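Local coordinates for UPF0045 protein MTH_1187 (Methanothermobacter thermautotrophicus, PDB 1LXN) that is of unknown function but, as a homotetrameric member of a family of thiamine-binding proteins, may bind thiamine or a related small molecule, at residues L6-L11 with E62-A67; A24-L29 with M41-E46; E55-A60 with V72-K77. One frame throughout, in Å; residues are numbered along the deposited sequence.

Contact 1. Residues L6-L11 with E62-A67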
loop_
_atom_site.group_PDB
_atom_site.type_symbol
_atom_site.label_atom_id
_atom_site.label_comp_id
_atom_site.label_asym_id
_atom_site.label_seq_id
_atom_site.Cartn_x
_atom_site.Cartn_y
_atom_site.Cartn_z
ATOM N N LEU A 6 -0.336 -2.675 0.778
ATOM C CA LEU A 6 0.827 -2.286 1.554
ATOM C C LEU A 6 0.474 -1.912 2.984
ATOM O O LEU A 6 -0.481 -1.173 3.223
ATOM C CB LEU A 6 1.504 -1.089 0.886
ATOM C CG LEU A 6 2.617 -0.429 1.699
ATOM C CD1 LEU A 6 3.846 -1.341 1.738
ATOM C CD2 LEU A 6 2.953 0.921 1.076
ATOM N N THR A 7 1.247 -2.432 3.933
ATOM C CA THR A 7 1.047 -2.097 5.334
ATOM C C THR A 7 2.429 -1.761 5.881
ATOM O O THR A 7 3.357 -2.569 5.790
ATOM C CB THR A 7 0.456 -3.269 6.159
ATOM O OG1 THR A 7 1.489 -4.222 6.435
ATOM C CG2 THR A 7 -0.661 -3.968 5.388
ATOM N N VAL A 8 2.575 -0.549 6.402
ATOM C CA VAL A 8 3.832 -0.105 6.984
ATOM C C VAL A 8 3.518 0.027 8.466
ATOM O O VAL A 8 2.717 0.869 8.859
ATOM C CB VAL A 8 4.268 1.260 6.418
ATOM C CG1 VAL A 8 5.638 1.639 6.970
ATOM C CG2 VAL A 8 4.306 1.207 4.897
ATOM N N ILE A 9 4.139 -0.813 9.285
ATOM C CA ILE A 9 3.870 -0.806 10.715
ATOM C C ILE A 9 5.095 -0.476 11.559
ATOM O O ILE A 9 6.035 -1.257 11.638
ATOM C CB ILE A 9 3.318 -2.182 11.169
ATOM C CG1 ILE A 9 2.144 -2.597 10.273
ATOM C CG2 ILE A 9 2.870 -2.117 12.622
ATOM C CD1 ILE A 9 1.564 -3.971 10.592
ATOM N N PRO A 10 5.108 0.707 12.184
ATOM C CA PRO A 10 6.260 1.067 13.016
ATOM C C PRO A 10 6.158 0.288 14.322
ATOM O O PRO A 10 5.063 0.112 14.856
ATOM C CB PRO A 10 6.090 2.573 13.206
ATOM C CG PRO A 10 4.587 2.745 13.186
ATOM C CD PRO A 10 4.160 1.829 12.056
ATOM N N LEU A 11 7.294 -0.193 14.817
ATOM C CA LEU A 11 7.335 -0.968 16.054
ATOM C C LEU A 11 8.085 -0.218 17.167
ATOM O O LEU A 11 9.016 0.536 16.898
ATOM C CB LEU A 11 8.018 -2.312 15.783
ATOM C CG LEU A 11 7.462 -3.149 14.622
ATOM C CD1 LEU A 11 8.269 -4.435 14.484
ATOM C CD2 LEU A 11 5.993 -3.474 14.881
ATOM N N GLU A 62 10.171 4.628 3.946
ATOM C CA GLU A 62 11.101 5.669 4.388
ATOM C C GLU A 62 10.412 6.789 5.161
ATOM O O GLU A 62 10.984 7.331 6.099
ATOM C CB GLU A 62 11.825 6.287 3.184
ATOM C CG GLU A 62 12.448 5.277 2.233
ATOM C CD GLU A 62 13.874 4.905 2.590
ATOM O OE1 GLU A 62 14.220 4.926 3.795
ATOM O OE2 GLU A 62 14.645 4.578 1.658
ATOM N N ALA A 63 9.194 7.142 4.756
ATOM C CA ALA A 63 8.460 8.209 5.424
ATOM C C ALA A 63 8.194 7.870 6.887
ATOM O O ALA A 63 8.201 8.750 7.742
ATOM C CB ALA A 63 7.137 8.485 4.699
ATOM N N VAL A 64 7.962 6.594 7.175
ATOM C CA VAL A 64 7.701 6.179 8.545
ATOM C C VAL A 64 8.980 6.246 9.374
ATOM O O VAL A 64 8.945 6.588 10.562
ATOM C CB VAL A 64 7.090 4.768 8.587
ATOM C CG1 VAL A 64 6.942 4.294 10.025
ATOM C CG2 VAL A 64 5.730 4.794 7.901
ATOM N N LEU A 65 10.112 5.931 8.753
ATOM C CA LEU A 65 11.382 6.016 9.458
ATOM C C LEU A 65 11.671 7.499 9.700
ATOM O O LEU A 65 12.093 7.884 10.787
ATOM C CB LEU A 65 12.512 5.403 8.627
ATOM C CG LEU A 65 12.583 3.875 8.535
ATOM C CD1 LEU A 65 13.527 3.454 7.395
ATOM C CD2 LEU A 65 13.055 3.314 9.872
ATOM N N GLN A 66 11.438 8.327 8.683
ATOM C CA GLN A 66 11.680 9.760 8.805
ATOM C C GLN A 66 10.768 10.374 9.850
ATOM O O GLN A 66 11.137 11.338 10.508
ATOM C CB GLN A 66 11.451 10.478 7.474
ATOM C CG GLN A 66 12.470 10.150 6.410
ATOM C CD GLN A 66 12.541 11.219 5.332
ATOM O OE1 GLN A 66 11.515 11.636 4.779
ATOM N NE2 GLN A 66 13.757 11.669 5.026
ATOM N N ALA A 67 9.574 9.807 9.980
ATOM C CA ALA A 67 8.587 10.275 10.939
ATOM C C ALA A 67 9.088 10.060 12.365
ATOM O O ALA A 67 8.531 10.607 13.310
ATOM C CB ALA A 67 7.268 9.532 10.723
#

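Contact 2. Residues A24-L29 with M41-E46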
loop_
_atom_site.group_PDB
_atom_site.type_symbol
_atom_site.label_atom_id
_atom_site.label_comp_id
_atom_site.label_asym_id
_atom_site.label_seq_id
_atom_site.Cartn_x
_atom_site.Cartn_y
_atom_site.Cartn_z
ATOM N N ALA A 24 1.488 9.417 7.200
ATOM C CA ALA A 24 2.765 9.856 6.632
ATOM C C ALA A 24 3.196 8.901 5.505
ATOM O O ALA A 24 3.742 9.333 4.490
ATOM C CB ALA A 24 3.844 9.910 7.705
ATOM N N ALA A 25 2.964 7.606 5.690
ATOM C CA ALA A 25 3.321 6.631 4.663
ATOM C C ALA A 25 2.501 6.895 3.406
ATOM O O ALA A 25 3.035 6.899 2.299
ATOM C CB ALA A 25 3.066 5.211 5.160
ATOM N N VAL A 26 1.201 7.126 3.582
ATOM C CA VAL A 26 0.320 7.375 2.447
ATOM C C VAL A 26 0.674 8.685 1.751
ATOM O O VAL A 26 0.636 8.778 0.519
ATOM C CB VAL A 26 -1.162 7.413 2.890
ATOM C CG1 VAL A 26 -2.060 7.767 1.703
ATOM C CG2 VAL A 26 -1.563 6.051 3.475
ATOM N N GLU A 27 1.023 9.693 2.542
ATOM C CA GLU A 27 1.386 10.990 1.998
ATOM C C GLU A 27 2.581 10.823 1.057
ATOM O O GLU A 27 2.671 11.495 0.027
ATOM C CB GLU A 27 1.748 11.953 3.130
ATOM C CG GLU A 27 1.515 13.416 2.796
ATOM C CD GLU A 27 0.083 13.860 3.078
ATOM O OE1 GLU A 27 -0.296 13.920 4.274
ATOM O OE2 GLU A 27 -0.661 14.143 2.110
ATOM N N ALA A 28 3.497 9.924 1.412
ATOM C CA ALA A 28 4.672 9.680 0.580
ATOM C C ALA A 28 4.268 8.938 -0.693
ATOM O O ALA A 28 4.810 9.197 -1.766
ATOM C CB ALA A 28 5.711 8.878 1.356
ATOM N N LEU A 29 3.309 8.019 -0.558
ATOM C CA LEU A 29 2.784 7.225 -1.674
ATOM C C LEU A 29 2.139 8.120 -2.724
ATOM O O LEU A 29 2.323 7.922 -3.923
ATOM C CB LEU A 29 1.705 6.248 -1.184
ATOM C CG LEU A 29 2.091 4.900 -0.597
ATOM C CD1 LEU A 29 0.890 4.273 0.093
ATOM C CD2 LEU A 29 2.596 4.001 -1.713
HETATM N N MSE A 41 -7.271 -2.742 6.774
HETATM C CA MSE A 41 -6.099 -3.545 7.127
HETATM C C MSE A 41 -4.829 -3.230 6.344
HETATM O O MSE A 41 -3.871 -3.997 6.385
HETATM C CB MSE A 41 -6.430 -5.032 6.969
HETATM C CG MSE A 41 -7.486 -5.555 7.949
HETATM SE SE MSE A 41 -6.913 -5.450 9.805
HETATM C CE MSE A 41 -5.586 -6.866 9.809
ATOM N N GLY A 42 -4.821 -2.103 5.640
ATOM C CA GLY A 42 -3.665 -1.717 4.846
ATOM C C GLY A 42 -4.113 -0.912 3.641
ATOM O O GLY A 42 -5.314 -0.841 3.355
ATOM N N THR A 43 -3.169 -0.297 2.934
ATOM C CA THR A 43 -3.503 0.500 1.761
ATOM C C THR A 43 -3.446 -0.309 0.456
ATOM O O THR A 43 -2.447 -0.967 0.154
ATOM C CB THR A 43 -2.572 1.726 1.639
ATOM O OG1 THR A 43 -2.680 2.520 2.823
ATOM C CG2 THR A 43 -2.966 2.587 0.449
ATOM N N LEU A 44 -4.540 -0.262 -0.301
ATOM C CA LEU A 44 -4.649 -0.959 -1.577
ATOM C C LEU A 44 -4.008 -0.092 -2.660
ATOM O O LEU A 44 -4.107 1.128 -2.619
ATOM C CB LEU A 44 -6.126 -1.206 -1.899
ATOM C CG LEU A 44 -6.846 -2.432 -1.309
ATOM C CD1 LEU A 44 -6.220 -2.865 -0.015
ATOM C CD2 LEU A 44 -8.323 -2.106 -1.125
ATOM N N LEU A 45 -3.348 -0.720 -3.626
ATOM C CA LEU A 45 -2.683 0.024 -4.688
ATOM C C LEU A 45 -2.899 -0.552 -6.081
ATOM O O LEU A 45 -3.175 -1.741 -6.250
ATOM C CB LEU A 45 -1.170 0.062 -4.429
ATOM C CG LEU A 45 -0.647 0.625 -3.100
ATOM C CD1 LEU A 45 0.796 0.182 -2.886
ATOM C CD2 LEU A 45 -0.747 2.144 -3.111
ATOM N N GLU A 46 -2.761 0.317 -7.074
ATOM C CA GLU A 46 -2.848 -0.064 -8.477
ATOM C C GLU A 46 -1.704 0.692 -9.141
ATOM O O GLU A 46 -1.524 1.897 -8.919
ATOM C CB GLU A 46 -4.175 0.353 -9.105
ATOM C CG GLU A 46 -5.386 -0.315 -8.500
ATOM C CD GLU A 46 -6.664 0.096 -9.202
ATOM O OE1 GLU A 46 -6.652 1.162 -9.853
ATOM O OE2 GLU A 46 -7.674 -0.632 -9.096
#

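Contact 3. Residues E55-A60 with V72-K77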
loop_
_atom_site.group_PDB
_atom_site.type_symbol
_atom_site.label_atom_id
_atom_site.label_comp_id
_atom_site.label_asym_id
_atom_site.label_seq_id
_atom_site.Cartn_x
_atom_site.Cartn_y
_atom_site.Cartn_z
ATOM N N GLU A 55 8.951 1.897 -6.089
ATOM C CA GLU A 55 9.341 3.238 -5.674
ATOM C C GLU A 55 8.317 3.785 -4.671
ATOM O O GLU A 55 8.686 4.453 -3.709
ATOM C CB GLU A 55 9.448 4.181 -6.879
ATOM C CG GLU A 55 10.607 3.879 -7.832
ATOM C CD GLU A 55 11.970 3.925 -7.151
ATOM O OE1 GLU A 55 12.276 4.933 -6.470
ATOM O OE2 GLU A 55 12.743 2.952 -7.303
ATOM N N ALA A 56 7.037 3.503 -4.894
ATOM C CA ALA A 56 6.002 3.983 -3.979
ATOM C C ALA A 56 6.135 3.291 -2.618
ATOM O O ALA A 56 5.965 3.924 -1.571
ATOM C CB ALA A 56 4.615 3.737 -4.562
ATOM N N VAL A 57 6.448 1.999 -2.637
ATOM C CA VAL A 57 6.612 1.237 -1.404
ATOM C C VAL A 57 7.840 1.706 -0.629
ATOM O O VAL A 57 7.783 1.846 0.591
ATOM C CB VAL A 57 6.714 -0.286 -1.690
ATOM C CG1 VAL A 57 7.080 -1.055 -0.412
ATOM C CG2 VAL A 57 5.375 -0.788 -2.235
ATOM N N LYS A 58 8.949 1.948 -1.326
ATOM C CA LYS A 58 10.153 2.430 -0.653
ATOM C C LYS A 58 9.868 3.788 -0.027
ATOM O O LYS A 58 10.259 4.053 1.107
ATOM C CB LYS A 58 11.326 2.570 -1.632
ATOM C CG LYS A 58 12.039 1.264 -1.950
ATOM C CD LYS A 58 13.235 1.473 -2.875
ATOM C CE LYS A 58 12.801 1.956 -4.252
ATOM N NZ LYS A 58 13.939 2.023 -5.219
ATOM N N ALA A 59 9.177 4.644 -0.768
ATOM C CA ALA A 59 8.845 5.972 -0.275
ATOM C C ALA A 59 7.995 5.913 0.997
ATOM O O ALA A 59 8.251 6.645 1.957
ATOM C CB ALA A 59 8.115 6.761 -1.354
ATOM N N ALA A 60 6.990 5.039 1.001
ATOM C CA ALA A 60 6.110 4.908 2.155
ATOM C C ALA A 60 6.901 4.414 3.358
ATOM O O ALA A 60 6.778 4.954 4.456
ATOM C CB ALA A 60 4.961 3.957 1.840
ATOM N N VAL A 72 10.714 -0.399 11.456
ATOM C CA VAL A 72 9.539 -0.495 10.610
ATOM C C VAL A 72 9.360 -1.890 10.019
ATOM O O VAL A 72 10.288 -2.476 9.450
ATOM C CB VAL A 72 9.595 0.556 9.478
ATOM C CG1 VAL A 72 8.301 0.549 8.692
ATOM C CG2 VAL A 72 9.835 1.941 10.077
ATOM N N TYR A 73 8.151 -2.417 10.181
ATOM C CA TYR A 73 7.789 -3.733 9.683
ATOM C C TYR A 73 6.840 -3.511 8.516
ATOM O O TYR A 73 5.678 -3.140 8.710
ATOM C CB TYR A 73 7.082 -4.529 10.774
ATOM C CG TYR A 73 6.769 -5.951 10.376
ATOM C CD1 TYR A 73 7.778 -6.914 10.306
ATOM C CD2 TYR A 73 5.465 -6.338 10.073
ATOM C CE1 TYR A 73 7.488 -8.224 9.947
ATOM C CE2 TYR A 73 5.169 -7.647 9.711
ATOM C CZ TYR A 73 6.181 -8.580 9.653
ATOM O OH TYR A 73 5.883 -9.877 9.313
ATOM N N THR A 74 7.335 -3.741 7.305
ATOM C CA THR A 74 6.536 -3.515 6.112
ATOM C C THR A 74 6.165 -4.779 5.354
ATOM O O THR A 74 6.992 -5.677 5.143
ATOM C CB THR A 74 7.264 -2.538 5.167
ATOM O OG1 THR A 74 7.347 -1.260 5.801
ATOM C CG2 THR A 74 6.528 -2.392 3.845
ATOM N N THR A 75 4.907 -4.828 4.941
ATOM C CA THR A 75 4.379 -5.961 4.204
ATOM C C THR A 75 3.807 -5.485 2.870
ATOM O O THR A 75 3.097 -4.481 2.800
ATOM C CB THR A 75 3.269 -6.673 5.018
ATOM O OG1 THR A 75 3.832 -7.210 6.223
ATOM C CG2 THR A 75 2.650 -7.804 4.211
ATOM N N LEU A 76 4.139 -6.211 1.812
ATOM C CA LEU A 76 3.656 -5.888 0.483
ATOM C C LEU A 76 3.172 -7.160 -0.196
ATOM O O LEU A 76 3.892 -8.154 -0.245
ATOM C CB LEU A 76 4.776 -5.267 -0.354
ATOM C CG LEU A 76 4.449 -5.001 -1.827
ATOM C CD1 LEU A 76 3.416 -3.891 -1.933
ATOM C CD2 LEU A 76 5.723 -4.623 -2.581
ATOM N N LYS A 77 1.942 -7.130 -0.691
ATOM C CA LYS A 77 1.372 -8.259 -1.409
ATOM C C LYS A 77 1.139 -7.755 -2.820
ATOM O O LYS A 77 0.536 -6.702 -3.014
ATOM C CB LYS A 77 0.026 -8.691 -0.820
ATOM C CG LYS A 77 0.068 -9.219 0.598
ATOM C CD LYS A 77 -1.278 -9.847 0.983
ATOM C CE LYS A 77 -2.454 -8.899 0.724
ATOM N NZ LYS A 77 -3.782 -9.496 1.069
#

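Contact 1. Residues L6-L11 with E62-A67
V64, near the C-terminal end of helix 50-66, puts its two methyls against two different residues of strand 2-10. CG2 meets V8, lying 3.3 Å from V8 CG1, closer than carbon pairs usually pack, and V64 CB stands 3.8 Å from the same V8 CG1. The other branch, V64 CG1, rests on the ring of P10, 3.7 Å from P10 CB. The two valines do not meet end on; they pass alongside one another, pointing opposite ways.

Torsions share out the methyls. V64 holds CG1 anti to its backbone nitrogen (chi1 175°), while CG2 lies anti to the carbonyl carbon, and this splits the fork between the two strand residues. V8 and P10 stand two positions apart, so in an extended strand both face the helix, whereas I9 between them turns to the far side of the sheet.

The residue types suit so close an approach. The CA atoms of P10 and V64 are only 6.9 Å apart, a gap that short, branched or cyclic apolar side chains can fill. Valine's beta-branch gives it breadth without length, and the proline ring offers a rigid apolar surface. The V64 turn is itself kept helical by backbone bonds such as Q66 N to E62 O (2.8 Å).

Farther out, A25 and Y21 of helix 19-29 close one flank, touching V64 and P10 respectively, and S69 of the following loop touches both. V72 of strand 72-79 packs against V8 on the neighbouring strand. The contact thus lies buried at the C-terminal end of helix 50-66, between helix 19-29 and strand 72-79, where the helix pair meets the end of the first strand.

Contact 2. Residues A24-L29 with M41-E46
L29 and L45 make the purely apolar part of this contact, at the last turn of helix 19-29. A single methyl of the strand leucine, L45 CD2, is met by both branches of the helix leucine: 4.1 Å to L29 CD2 and 4.2 Å to L29 CD1. The two side chains cross at a slant. L29 holds CG anti to its carbonyl carbon, on the side of its backbone nitrogen (chi1 -84°), and the long side chain brings the fork down onto the sheet. L29 CD1 also lies 4.2 Å from T43 CG2, so one leucine spans two successive inward-facing strand positions.

The arrangement belongs to the ferredoxin-like beta-alpha-beta-beta-alpha-beta fold, in which two helices cover one face of a four-stranded antiparallel sheet. Here helix 24-29 runs nearly parallel to strand 42-46, at 14°, with the axes 10.6 Å apart at their closest, about the spacing that leucine-sized side chains can bridge.

A mixed contact lies one turn earlier: V26 CG2 stands 3.8 Å from T43 OG1, a methyl beside a hydroxyl. Beta-branched threonine is well suited to a strand, and its methyl CG2 joins the apolar layer with L29.

Backbone bonds hold the contributing residues in place. L29 N donates to A25 O within the helix (3.1 Å), and T43 and L45 pair through their backbones with L6 and A4 of strand 2-10. Y36 of strand 35-39 touches both V26 and L45, while L53 of helix 50-66 also packs on L45.

Contact 3. Residues E55-A60 with V72-K77
V57 offers one methyl and L76 both ends of its fork. In V57, with CG1 anti to the nitrogen (chi1 172°), CG2 falls anti to the carbonyl carbon, where it faces L76, while CG1 faces T74. L76, with CG anti to its own nitrogen and chi2 near 68°, opens its fork toward the helix. V57 CG2 lies 3.7 Å from L76 CD1 and 3.9 Å from L76 CD2.

T74, two places earlier on the strand, adds a loose edge: its methyl CG2 lies 4.5 Å from V57 CG1. Its hydroxyl hydrogen-bonds to ND1 of H61, one turn along the same helix.

The contact joins helix 50-66 to the strand that follows it, 72-79, outermost within the chain, as the last alpha-beta unit of the ferredoxin-like fold. Leucine's length lets it reach the helix from there; valine is compact enough to sit between two strand residues. Farther round the helix, K58 NZ forms a salt bridge with E55 OE2 at 2.6 Å, the amine standing over the carboxylate, 40° off its plane.

With only methyls meeting, no hydrogen-bond direction has to be met; the fit rests on side-chain shape, and burial is partial at this edge of the helix-sheet layer.

Overall arrangement
Contact 1 and contact 3 both use helix 50-66, near its end and in its middle, and their centres are about 8 Å apart; the centre of contact 2 lies about 10 Å from that of the first and about 9 Å from that of the third. Within the sheet, Y73 N probably hydrogen-bonds to I9 O (2.8 Å), joining contacts 1 and 3. L29 CD2 packs 3.4 Å from A56 O, joining contacts 2 and 3. Above the sheet the two helices pack through alanines, with A63 CB 3.7 Å from A28 CB. The three contacts thus cover one face of a single ferredoxin-like sheet; no ligand site is established among them.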